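Local coordinates for uncharacterized protein YbaA (Shigella flexneri, PDB 2OKQ) that is of unknown function but forms a dimer of ferredoxin-like alpha+beta subunits, and binds sodium in the crystal, at residues Lys26-Pro36 against Pro124-Phe135; Gly58-Ala67 against Glu89-Pro98. All blocks are in the same frame, centred on the assembly; numbering follows the deposited sequence. Where two conformers were deposited one is given.

In the fold
Contacts 1 and 2 are two neighbouring strand pairings of one antiparallel sheet, and their centres lie 9 Å apart. Strands 27-36 and 88-97 run side by side in the middle and join them: Val33 O is 2.8 Å from Val91 N, and Val35 O is 2.7 Å from Glu89 N. Contact 1 adds strand 131-140 on one side, contact 2 adds strand 61-67 on the other, and both outer strands pair on into the second subunit. Neither contact includes the sodium site of Asp72, Gly73 and Asp77; a bound sodium ion lies about 9 Å from the Tyr132 side chain, and for Val90 the distance to a bound sodium is about 10 Å.

Contact 1 of 2, residues Lys26-Pro36 against Pro124-Phe135; sequences KYVDGFVVAVP and PFDGKRMIYGGF
Strands 27-36 and 131-135 pair antiparallel from Val28-Phe135 to Val32-Ile131, joining an inner strand of the sheet to an outermost strand of this chain, which at Gly134 and Phe135 pairs on with the second subunit. Backbone bonds link Val28 with Phe135, Gly30 with Gly133 and Val32 with Ile131, two to each pair. On the face of Asp29, Phe31 and Tyr132, the tyrosine hydroxyl OH donates to Asp29 OD2 at 2.6 Å. The bond meets the oxygen from above the carboxylate plane, although that oxygen lies in the plane of the Tyr132 ring, because the two groups stand 82° apart. Arg103 and Asn107 of helix 100-111 also grip this carboxylate, fixing its rotation. Alongside, Phe31 CE1 comes to 3.4 Å from Tyr132 CD1, the rings inclined at 47°. On the other face, with Val32, Ile131 places CG1 between its backbone N and carbonyl carbon (chi1 63°), which brings it tightly to 3.5 Å from Val32 CB. At one end the Tyr27 ring lies over Phe135 O, and Tyr27 OH bonds to Ser68 of the second subunit. At the other end direct pairing gives way to water: one molecule links Ala34 N to Asp126 O, a second links Ala34 O to Asp126 N. Asp126 is held as well, by a salt bridge from Arg129 NE to its OD2 at 3.0 Å, while the arginine's NH2 pairs with Glu88; its OD1 forms an Asx turn with Lys128 N. Pairing the first and last strands of a beta-alpha-beta-beta-alpha-beta chain is what a ferredoxin-like fold, strand order 2-3-1-4, calls for.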
loop_
_atom_site.group_PDB
_atom_site.type_symbol
_atom_site.label_atom_id
_atom_site.label_comp_id
_atom_site.label_asym_id
_atom_site.label_seq_id
_atom_site.Cartn_x
_atom_site.Cartn_y
_atom_site.Cartn_z
ATOM N N LYS A 26 -3.062 12.218 -6.431
ATOM C CA LYS A 26 -3.282 11.699 -7.801
ATOM C C LYS A 26 -2.305 10.578 -8.159
ATOM O O LYS A 26 -2.517 9.880 -9.144
ATOM C CB LYS A 26 -3.145 12.812 -8.844
ATOM C CG LYS A 26 -4.231 13.875 -8.672
ATOM C CD LYS A 26 -4.224 14.939 -9.771
ATOM C CE LYS A 26 -5.583 15.677 -9.765
ATOM N NZ LYS A 26 -5.966 16.097 -8.358
ATOM N N TYR A 27 -1.235 10.453 -7.385
ATOM C CA TYR A 27 -0.157 9.492 -7.695
ATOM C C TYR A 27 0.339 8.852 -6.409
ATOM O O TYR A 27 0.455 9.518 -5.373
ATOM C CB TYR A 27 1.006 10.188 -8.398
ATOM C CG TYR A 27 1.906 9.255 -9.177
ATOM C CD1 TYR A 27 1.595 8.943 -10.496
ATOM C CD2 TYR A 27 3.066 8.716 -8.612
ATOM C CE1 TYR A 27 2.407 8.112 -11.256
ATOM C CE2 TYR A 27 3.900 7.840 -9.372
ATOM C CZ TYR A 27 3.547 7.579 -10.699
ATOM O OH TYR A 27 4.293 6.762 -11.503
ATOM N N VAL A 28 0.661 7.562 -6.484
ATOM C CA VAL A 28 1.083 6.804 -5.295
ATOM C C VAL A 28 2.329 6.005 -5.596
ATOM O O VAL A 28 2.361 5.339 -6.611
ATOM C CB VAL A 28 -0.033 5.825 -4.867
ATOM C CG1 VAL A 28 0.474 4.882 -3.772
ATOM C CG2 VAL A 28 -1.215 6.633 -4.317
ATOM N N ASP A 29 3.328 6.052 -4.714
ATOM C CA ASP A 29 4.445 5.106 -4.782
ATOM C C ASP A 29 4.109 4.005 -3.807
ATOM O O ASP A 29 3.884 4.283 -2.639
ATOM C CB ASP A 29 5.751 5.772 -4.350
ATOM C CG ASP A 29 6.523 6.350 -5.522
ATOM O OD1 ASP A 29 6.013 6.282 -6.661
ATOM O OD2 ASP A 29 7.649 6.819 -5.296
ATOM N N GLY A 30 4.017 2.781 -4.309
ATOM C CA GLY A 30 3.693 1.624 -3.447
ATOM C C GLY A 30 4.933 0.809 -3.151
ATOM O O GLY A 30 5.814 0.670 -4.027
ATOM N N PHE A 31 5.025 0.284 -1.922
ATOM C CA PHE A 31 6.190 -0.510 -1.498
ATOM C C PHE A 31 5.644 -1.734 -0.771
ATOM O O PHE A 31 4.679 -1.621 -0.005
ATOM C CB PHE A 31 7.114 0.222 -0.504
ATOM C CG PHE A 31 7.651 1.565 -0.961
ATOM C CD1 PHE A 31 8.983 1.705 -1.330
ATOM C CD2 PHE A 31 6.846 2.705 -0.940
ATOM C CE1 PHE A 31 9.508 2.972 -1.690
ATOM C CE2 PHE A 31 7.356 3.957 -1.316
ATOM C CZ PHE A 31 8.690 4.080 -1.706
ATOM N N VAL A 32 6.226 -2.896 -1.036
ATOM C CA VAL A 32 6.005 -4.081 -0.191
ATOM C C VAL A 32 7.390 -4.567 0.185
ATOM O O VAL A 32 8.250 -4.734 -0.681
ATOM C CB VAL A 32 5.199 -5.184 -0.877
ATOM C CG1 VAL A 32 4.800 -6.301 0.149
ATOM C CG2 VAL A 32 3.933 -4.620 -1.518
ATOM N N VAL A 33 7.572 -4.816 1.483
ATOM C CA VAL A 33 8.881 -5.046 2.070
ATOM C C VAL A 33 8.815 -6.303 2.952
ATOM O O VAL A 33 7.802 -6.537 3.607
ATOM C CB VAL A 33 9.268 -3.828 2.961
ATOM C CG1 VAL A 33 10.727 -3.853 3.317
ATOM C CG2 VAL A 33 8.940 -2.499 2.261
ATOM N N ALA A 34 9.880 -7.111 2.951
ATOM C CA ALA A 34 10.038 -8.156 3.976
ATOM C C ALA A 34 10.983 -7.590 5.053
ATOM O O ALA A 34 12.065 -7.080 4.738
ATOM C CB ALA A 34 10.603 -9.422 3.355
ATOM N N VAL A 35 10.548 -7.601 6.304
ATOM C CA VAL A 35 11.326 -7.022 7.387
ATOM C C VAL A 35 11.466 -8.087 8.490
ATOM O O VAL A 35 10.479 -8.713 8.857
ATOM C CB VAL A 35 10.627 -5.755 7.970
ATOM C CG1 VAL A 35 11.400 -5.177 9.129
ATOM C CG2 VAL A 35 10.429 -4.680 6.885
ATOM N N PRO A 36 12.695 -8.289 9.021
ATOM C CA PRO A 36 12.822 -9.196 10.162
ATOM C C PRO A 36 11.901 -8.782 11.309
ATOM O O PRO A 36 11.851 -7.602 11.677
ATOM C CB PRO A 36 14.299 -9.050 10.556
ATOM C CG PRO A 36 14.978 -8.699 9.277
ATOM C CD PRO A 36 14.005 -7.740 8.622
ATOM N N PRO A 124 17.057 -1.779 7.951
ATOM C CA PRO A 124 16.734 -2.993 8.694
ATOM C C PRO A 124 15.975 -4.018 7.847
ATOM O O PRO A 124 15.154 -4.757 8.382
ATOM C CB PRO A 124 15.843 -2.486 9.838
ATOM C CG PRO A 124 15.784 -0.988 9.702
ATOM C CD PRO A 124 16.152 -0.675 8.298
ATOM N N PHE A 125 16.243 -4.055 6.543
ATOM C CA PHE A 125 15.618 -5.018 5.631
ATOM C C PHE A 125 16.456 -5.221 4.378
ATOM O O PHE A 125 17.349 -4.424 4.077
ATOM C CB PHE A 125 14.204 -4.572 5.227
ATOM C CG PHE A 125 14.166 -3.281 4.454
ATOM C CD1 PHE A 125 14.254 -3.280 3.063
ATOM C CD2 PHE A 125 14.038 -2.064 5.114
ATOM C CE1 PHE A 125 14.211 -2.097 2.356
ATOM C CE2 PHE A 125 14.002 -0.876 4.409
ATOM C CZ PHE A 125 14.085 -0.896 3.033
ATOM N N ASP A 126 16.133 -6.271 3.631
ATOM C CA ASP A 126 16.833 -6.589 2.398
ATOM C C ASP A 126 16.268 -5.805 1.210
ATOM O O ASP A 126 15.222 -6.155 0.654
ATOM C CB ASP A 126 16.776 -8.096 2.136
ATOM C CG ASP A 126 17.639 -8.527 0.962
ATOM O OD1 ASP A 126 18.289 -7.666 0.320
ATOM O OD2 ASP A 126 17.661 -9.742 0.673
ATOM N N GLY A 127 16.998 -4.762 0.814
ATOM C CA GLY A 127 16.617 -3.902 -0.305
ATOM C C GLY A 127 16.366 -4.621 -1.618
ATOM O O GLY A 127 15.593 -4.143 -2.443
ATOM N N LYS A 128 17.011 -5.773 -1.813
ATOM C CA LYS A 128 16.862 -6.553 -3.041
ATOM C C LYS A 128 15.474 -7.125 -3.196
ATOM O O LYS A 128 14.964 -7.261 -4.312
ATOM C CB LYS A 128 17.877 -7.698 -3.075
ATOM C CG LYS A 128 19.237 -7.304 -3.577
ATOM C CD LYS A 128 20.177 -8.502 -3.452
ATOM C CE LYS A 128 21.485 -8.285 -4.194
ATOM N NZ LYS A 128 22.324 -9.524 -4.131
ATOM N N ARG A 129 14.857 -7.459 -2.068
ATOM C CA ARG A 129 13.577 -8.139 -2.090
ATOM C C ARG A 129 12.376 -7.189 -1.969
ATOM O O ARG A 129 11.250 -7.603 -2.196
ATOM C CB ARG A 129 13.549 -9.254 -1.042
ATOM C CG ARG A 129 14.325 -10.468 -1.543
ATOM C CD ARG A 129 14.346 -11.606 -0.540
ATOM N NE ARG A 129 15.061 -11.254 0.680
ATOM C CZ ARG A 129 14.518 -11.245 1.892
ATOM N NH1 ARG A 129 13.226 -11.528 2.051
ATOM N NH2 ARG A 129 15.260 -10.927 2.940
ATOM N N MET A 130 12.637 -5.923 -1.650
ATOM C CA MET A 130 11.605 -4.875 -1.685
ATOM C C MET A 130 10.986 -4.819 -3.089
ATOM O O MET A 130 11.707 -4.914 -4.091
ATOM C CB MET A 130 12.224 -3.523 -1.308
ATOM C CG MET A 130 11.266 -2.315 -1.314
ATOM S SD MET A 130 12.070 -0.754 -0.861
ATOM C CE MET A 130 13.145 -0.528 -2.286
ATOM N N ILE A 131 9.668 -4.676 -3.186
ATOM C CA ILE A 131 9.066 -4.390 -4.489
ATOM C C ILE A 131 8.513 -2.963 -4.435
ATOM O O ILE A 131 8.127 -2.494 -3.370
ATOM C CB ILE A 131 8.010 -5.414 -4.924
ATOM C CG1 ILE A 131 6.804 -5.444 -3.960
ATOM C CG2 ILE A 131 8.656 -6.809 -5.045
ATOM C CD1 ILE A 131 5.705 -6.473 -4.381
ATOM N N TYR A 132 8.519 -2.284 -5.582
ATOM C CA TYR A 132 8.263 -0.834 -5.601
ATOM C C TYR A 132 7.716 -0.446 -6.951
ATOM O O TYR A 132 8.120 -1.009 -7.960
ATOM C CB TYR A 132 9.577 -0.072 -5.391
ATOM C CG TYR A 132 9.482 1.391 -5.779
ATOM C CD1 TYR A 132 8.843 2.308 -4.941
ATOM C CD2 TYR A 132 10.020 1.853 -6.992
ATOM C CE1 TYR A 132 8.751 3.670 -5.289
ATOM C CE2 TYR A 132 9.926 3.206 -7.354
ATOM C CZ TYR A 132 9.298 4.102 -6.497
ATOM O OH TYR A 132 9.199 5.431 -6.832
ATOM N N GLY A 133 6.824 0.540 -6.980
ATOM C CA GLY A 133 6.391 1.100 -8.258
ATOM C C GLY A 133 5.584 2.354 -8.054
ATOM O O GLY A 133 5.112 2.625 -6.939
ATOM N N GLY A 134 5.480 3.142 -9.117
ATOM C CA GLY A 134 4.609 4.313 -9.139
ATOM C C GLY A 134 3.305 3.957 -9.821
ATOM O O GLY A 134 3.287 3.276 -10.894
ATOM N N PHE A 135 2.203 4.445 -9.245
ATOM C CA PHE A 135 0.876 4.119 -9.744
ATOM C C PHE A 135 -0.017 5.359 -9.801
ATOM O O PHE A 135 0.028 6.183 -8.899
ATOM C CB PHE A 135 0.169 3.106 -8.812
ATOM C CG PHE A 135 0.905 1.796 -8.647
ATOM C CD1 PHE A 135 0.535 0.689 -9.401
ATOM C CD2 PHE A 135 1.958 1.677 -7.759
ATOM C CE1 PHE A 135 1.227 -0.576 -9.263
ATOM C CE2 PHE A 135 2.645 0.454 -7.609
ATOM C CZ PHE A 135 2.277 -0.663 -8.360
HETATM O O HOH W 1 12.605 -6.810 1.859
HETATM O O HOH W 2 14.511 -8.076 5.050
#

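Contact 2 of 2, residues Gly58-Ala67 against Glu89-Pro98; sequences GALRIVECWA and EVVFSWIEYP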
loop_
_atom_site.group_PDB
_atom_site.type_symbol
_atom_site.label_atom_id
_atom_site.label_comp_id
_atom_site.label_asym_id
_atom_site.label_seq_id
_atom_site.Cartn_x
_atom_site.Cartn_y
_atom_site.Cartn_z
ATOM N N GLY A 58 7.334 17.253 -0.914
ATOM C CA GLY A 58 6.057 17.336 -1.635
ATOM C C GLY A 58 5.080 16.169 -1.447
ATOM O O GLY A 58 3.963 16.202 -1.985
ATOM N N ALA A 59 5.503 15.138 -0.719
ATOM C CA ALA A 59 4.580 14.041 -0.360
ATOM C C ALA A 59 3.423 14.523 0.509
ATOM O O ALA A 59 3.610 15.371 1.399
ATOM C CB ALA A 59 5.317 12.928 0.343
ATOM N N LEU A 60 2.238 13.962 0.259
ATOM C CA LEU A 60 1.027 14.314 1.000
ATOM C C LEU A 60 0.910 13.469 2.261
ATOM O O LEU A 60 0.413 13.952 3.287
ATOM C CB LEU A 60 -0.219 14.106 0.136
ATOM C CG LEU A 60 -0.296 14.918 -1.153
ATOM C CD1 LEU A 60 -1.371 14.358 -2.046
ATOM C CD2 LEU A 60 -0.565 16.406 -0.879
ATOM N N ARG A 61 1.380 12.227 2.200
ATOM C CA ARG A 61 1.129 11.294 3.295
ATOM C C ARG A 61 2.044 10.114 3.117
ATOM O O ARG A 61 2.337 9.727 1.974
ATOM C CB ARG A 61 -0.338 10.843 3.244
ATOM C CG ARG A 61 -0.767 9.962 4.419
ATOM C CD ARG A 61 -2.188 9.479 4.180
ATOM N NE ARG A 61 -2.675 8.636 5.273
ATOM C CZ ARG A 61 -3.653 7.756 5.108
ATOM N NH1 ARG A 61 -4.212 7.606 3.892
ATOM N NH2 ARG A 61 -4.051 7.003 6.128
ATOM N N ILE A 62 2.519 9.549 4.226
ATOM C CA ILE A 62 3.382 8.369 4.182
ATOM C C ILE A 62 2.760 7.393 5.165
ATOM O O ILE A 62 2.510 7.761 6.318
ATOM C CB ILE A 62 4.848 8.668 4.634
ATOM C CG1 ILE A 62 5.572 9.579 3.652
ATOM C CG2 ILE A 62 5.668 7.367 4.724
ATOM C CD1 ILE A 62 5.202 11.108 3.758
ATOM N N VAL A 63 2.482 6.176 4.701
ATOM C CA VAL A 63 1.811 5.184 5.547
ATOM C C VAL A 63 2.598 3.880 5.497
ATOM O O VAL A 63 2.979 3.439 4.436
ATOM C CB VAL A 63 0.332 4.912 5.081
ATOM C CG1 VAL A 63 -0.365 4.013 6.067
ATOM C CG2 VAL A 63 -0.502 6.209 4.909
ATOM N N GLU A 64 2.878 3.266 6.645
ATOM C CA GLU A 64 3.585 1.995 6.671
ATOM C C GLU A 64 2.746 1.062 7.531
ATOM O O GLU A 64 2.368 1.443 8.642
ATOM C CB GLU A 64 4.941 2.157 7.351
ATOM C CG GLU A 64 5.779 3.214 6.693
ATOM C CD GLU A 64 6.831 2.666 5.794
ATOM O OE1 GLU A 64 6.910 1.440 5.584
ATOM O OE2 GLU A 64 7.598 3.497 5.275
ATOM N N CYS A 65 2.489 -0.145 7.038
ATOM C CA CYS A 65 1.512 -1.038 7.693
ATOM C C CYS A 65 2.178 -2.392 7.882
ATOM O O CYS A 65 2.764 -2.938 6.940
ATOM C CB CYS A 65 0.258 -1.195 6.830
ATOM S SG CYS A 65 -0.502 0.388 6.348
ATOM N N TRP A 66 2.045 -2.948 9.080
ATOM C CA TRP A 66 2.738 -4.206 9.437
ATOM C C TRP A 66 1.751 -5.358 9.374
ATOM O O TRP A 66 0.592 -5.211 9.784
ATOM C CB TRP A 66 3.255 -4.066 10.876
ATOM C CG TRP A 66 4.190 -5.138 11.333
ATOM C CD1 TRP A 66 3.852 -6.287 12.017
ATOM C CD2 TRP A 66 5.611 -5.171 11.164
ATOM N NE1 TRP A 66 4.983 -7.025 12.282
ATOM C CE2 TRP A 66 6.074 -6.371 11.766
ATOM C CE3 TRP A 66 6.546 -4.297 10.580
ATOM C CZ2 TRP A 66 7.431 -6.723 11.795
ATOM C CZ3 TRP A 66 7.912 -4.660 10.592
ATOM C CH2 TRP A 66 8.333 -5.864 11.202
ATOM N N ALA A 67 2.206 -6.511 8.883
ATOM C CA ALA A 67 1.338 -7.680 8.675
ATOM C C ALA A 67 0.492 -7.943 9.906
ATOM O O ALA A 67 0.999 -7.924 11.045
ATOM C CB ALA A 67 2.203 -8.933 8.360
ATOM N N GLU A 89 8.474 -10.485 8.432
ATOM C CA GLU A 89 7.055 -10.133 8.271
ATOM C C GLU A 89 6.933 -9.188 7.090
ATOM O O GLU A 89 7.898 -8.506 6.757
ATOM C CB GLU A 89 6.542 -9.387 9.501
ATOM C CG GLU A 89 6.496 -10.223 10.793
ATOM C CD GLU A 89 5.273 -11.110 10.887
ATOM O OE1 GLU A 89 4.579 -11.331 9.869
ATOM O OE2 GLU A 89 5.005 -11.603 12.002
ATOM N N VAL A 90 5.747 -9.141 6.489
ATOM C CA VAL A 90 5.503 -8.291 5.311
ATOM C C VAL A 90 5.025 -6.918 5.749
ATOM O O VAL A 90 4.178 -6.805 6.634
ATOM C CB VAL A 90 4.459 -8.919 4.370
ATOM C CG1 VAL A 90 4.180 -7.980 3.181
ATOM C CG2 VAL A 90 4.977 -10.271 3.844
ATOM N N VAL A 91 5.607 -5.869 5.150
ATOM C CA VAL A 91 5.132 -4.512 5.366
ATOM C C VAL A 91 4.508 -4.025 4.051
ATOM O O VAL A 91 5.081 -4.239 3.002
ATOM C CB VAL A 91 6.299 -3.590 5.827
ATOM C CG1 VAL A 91 5.884 -2.124 5.862
ATOM C CG2 VAL A 91 6.791 -4.016 7.180
ATOM N N PHE A 92 3.340 -3.376 4.150
ATOM C CA PHE A 92 2.610 -2.803 3.021
ATOM C C PHE A 92 2.652 -1.316 3.289
ATOM O O PHE A 92 2.221 -0.870 4.351
ATOM C CB PHE A 92 1.150 -3.302 3.019
ATOM C CG PHE A 92 0.309 -2.784 1.883
ATOM C CD1 PHE A 92 0.280 -3.448 0.655
ATOM C CD2 PHE A 92 -0.511 -1.665 2.055
ATOM C CE1 PHE A 92 -0.520 -2.972 -0.400
ATOM C CE2 PHE A 92 -1.322 -1.180 1.006
ATOM C CZ PHE A 92 -1.343 -1.843 -0.220
ATOM N N SER A 93 3.221 -0.545 2.360
ATOM C CA SER A 93 3.440 0.880 2.573
ATOM C C SER A 93 3.229 1.672 1.287
ATOM O O SER A 93 3.345 1.122 0.181
ATOM C CB SER A 93 4.877 1.124 3.052
ATOM O OG SER A 93 5.144 0.465 4.277
ATOM N N TRP A 94 2.965 2.967 1.445
ATOM C CA TRP A 94 2.831 3.824 0.290
ATOM C C TRP A 94 3.068 5.277 0.668
ATOM O O TRP A 94 3.048 5.659 1.860
ATOM C CB TRP A 94 1.467 3.666 -0.378
ATOM C CG TRP A 94 0.322 4.274 0.383
ATOM C CD1 TRP A 94 -0.157 5.543 0.257
ATOM C CD2 TRP A 94 -0.501 3.625 1.361
ATOM N NE1 TRP A 94 -1.204 5.739 1.118
ATOM C CE2 TRP A 94 -1.452 4.566 1.792
ATOM C CE3 TRP A 94 -0.529 2.327 1.908
ATOM C CZ2 TRP A 94 -2.431 4.269 2.770
ATOM C CZ3 TRP A 94 -1.514 2.030 2.893
ATOM C CH2 TRP A 94 -2.446 2.996 3.297
ATOM N N ILE A 95 3.318 6.065 -0.371
ATOM C CA ILE A 95 3.473 7.514 -0.218
ATOM C C ILE A 95 2.576 8.179 -1.260
ATOM O O ILE A 95 2.617 7.819 -2.442
ATOM C CB ILE A 95 4.944 7.916 -0.415
ATOM C CG1 ILE A 95 5.866 7.158 0.555
ATOM C CG2 ILE A 95 5.086 9.457 -0.292
ATOM C CD1 ILE A 95 7.325 7.404 0.340
ATOM N N GLU A 96 1.745 9.119 -0.815
ATOM C CA GLU A 96 0.785 9.791 -1.662
ATOM C C GLU A 96 1.374 11.097 -2.161
ATOM O O GLU A 96 2.027 11.796 -1.386
ATOM C CB GLU A 96 -0.475 10.088 -0.862
ATOM C CG GLU A 96 -1.145 8.774 -0.338
ATOM C CD GLU A 96 -2.517 8.983 0.264
ATOM O OE1 GLU A 96 -3.222 9.953 -0.106
ATOM O OE2 GLU A 96 -2.926 8.148 1.122
ATOM N N TYR A 97 1.119 11.406 -3.429
ATOM C CA TYR A 97 1.650 12.616 -4.091
ATOM C C TYR A 97 0.543 13.299 -4.885
ATOM O O TYR A 97 -0.404 12.634 -5.343
ATOM C CB TYR A 97 2.785 12.223 -5.063
ATOM C CG TYR A 97 4.065 11.792 -4.369
ATOM C CD1 TYR A 97 4.906 12.730 -3.778
ATOM C CD2 TYR A 97 4.424 10.438 -4.309
ATOM C CE1 TYR A 97 6.094 12.345 -3.138
ATOM C CE2 TYR A 97 5.614 10.034 -3.693
ATOM C CZ TYR A 97 6.434 11.012 -3.093
ATOM O OH TYR A 97 7.583 10.651 -2.458
ATOM N N PRO A 98 0.660 14.629 -5.090
ATOM C CA PRO A 98 -0.335 15.348 -5.870
ATOM C C PRO A 98 -0.246 15.081 -7.372
ATOM O O PRO A 98 -1.188 15.371 -8.079
ATOM C CB PRO A 98 -0.032 16.826 -5.549
ATOM C CG PRO A 98 1.421 16.857 -5.241
ATOM C CD PRO A 98 1.732 15.517 -4.592
HETATM O O HOH W 3 5.048 -9.176 14.097
#
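The pairing of the second and third strands of the ferredoxin-like sheet is made here, where strand 61-67, outermost in this chain but continued by a strand of the second subunit, runs antiparallel to strand 89-97 and Val63 packs on Trp94. Backbone bonds tie Val63 to Trp94 in both directions, with Val63 N 2.9 Å from Trp94 O, and Leu60 N reaches Glu96 O at 2.7 Å. The indole lies beside the valine, pointing the same way: CG of Trp94 sits between its own N and carbonyl carbon (chi1 73°), and Val63 CB lies 3.7 Å from the centroid of the six-membered ring, a CH-pi contact over its face. The indole's other contacts fix its position. Its NE1 gives a nearly straight bond of 3.0 Å, close to the ring plane, to the anti lone pair of Glu96 OE2, and the same oxygen takes Arg61 NH1 on the syn side, somewhat out of the carboxylate plane, at 3.1 Å. The extended Arg61 chain lies alongside Glu96, with its NH1 at the edge of the indole. This charged cluster belongs to the dimer interface: Arg61 also pairs with Asp140 and Glu96 of the second subunit, Glu96 with Arg61 of that subunit, and Trp94 stacks on its counterpart there. The opposite face of the pairing turns to helix 40-56. On that face Ile62 CG1 meets Ile95 CG1 at 3.9 Å, and Val91 CG2 touches Trp66 CE3 at 3.4 Å. The Glu89 side chain crosses Trp66 at about a right angle, and one water, lying in the indole plane, accepts from Trp66 NE1 at 2.8 Å and donates to Glu89 OE2.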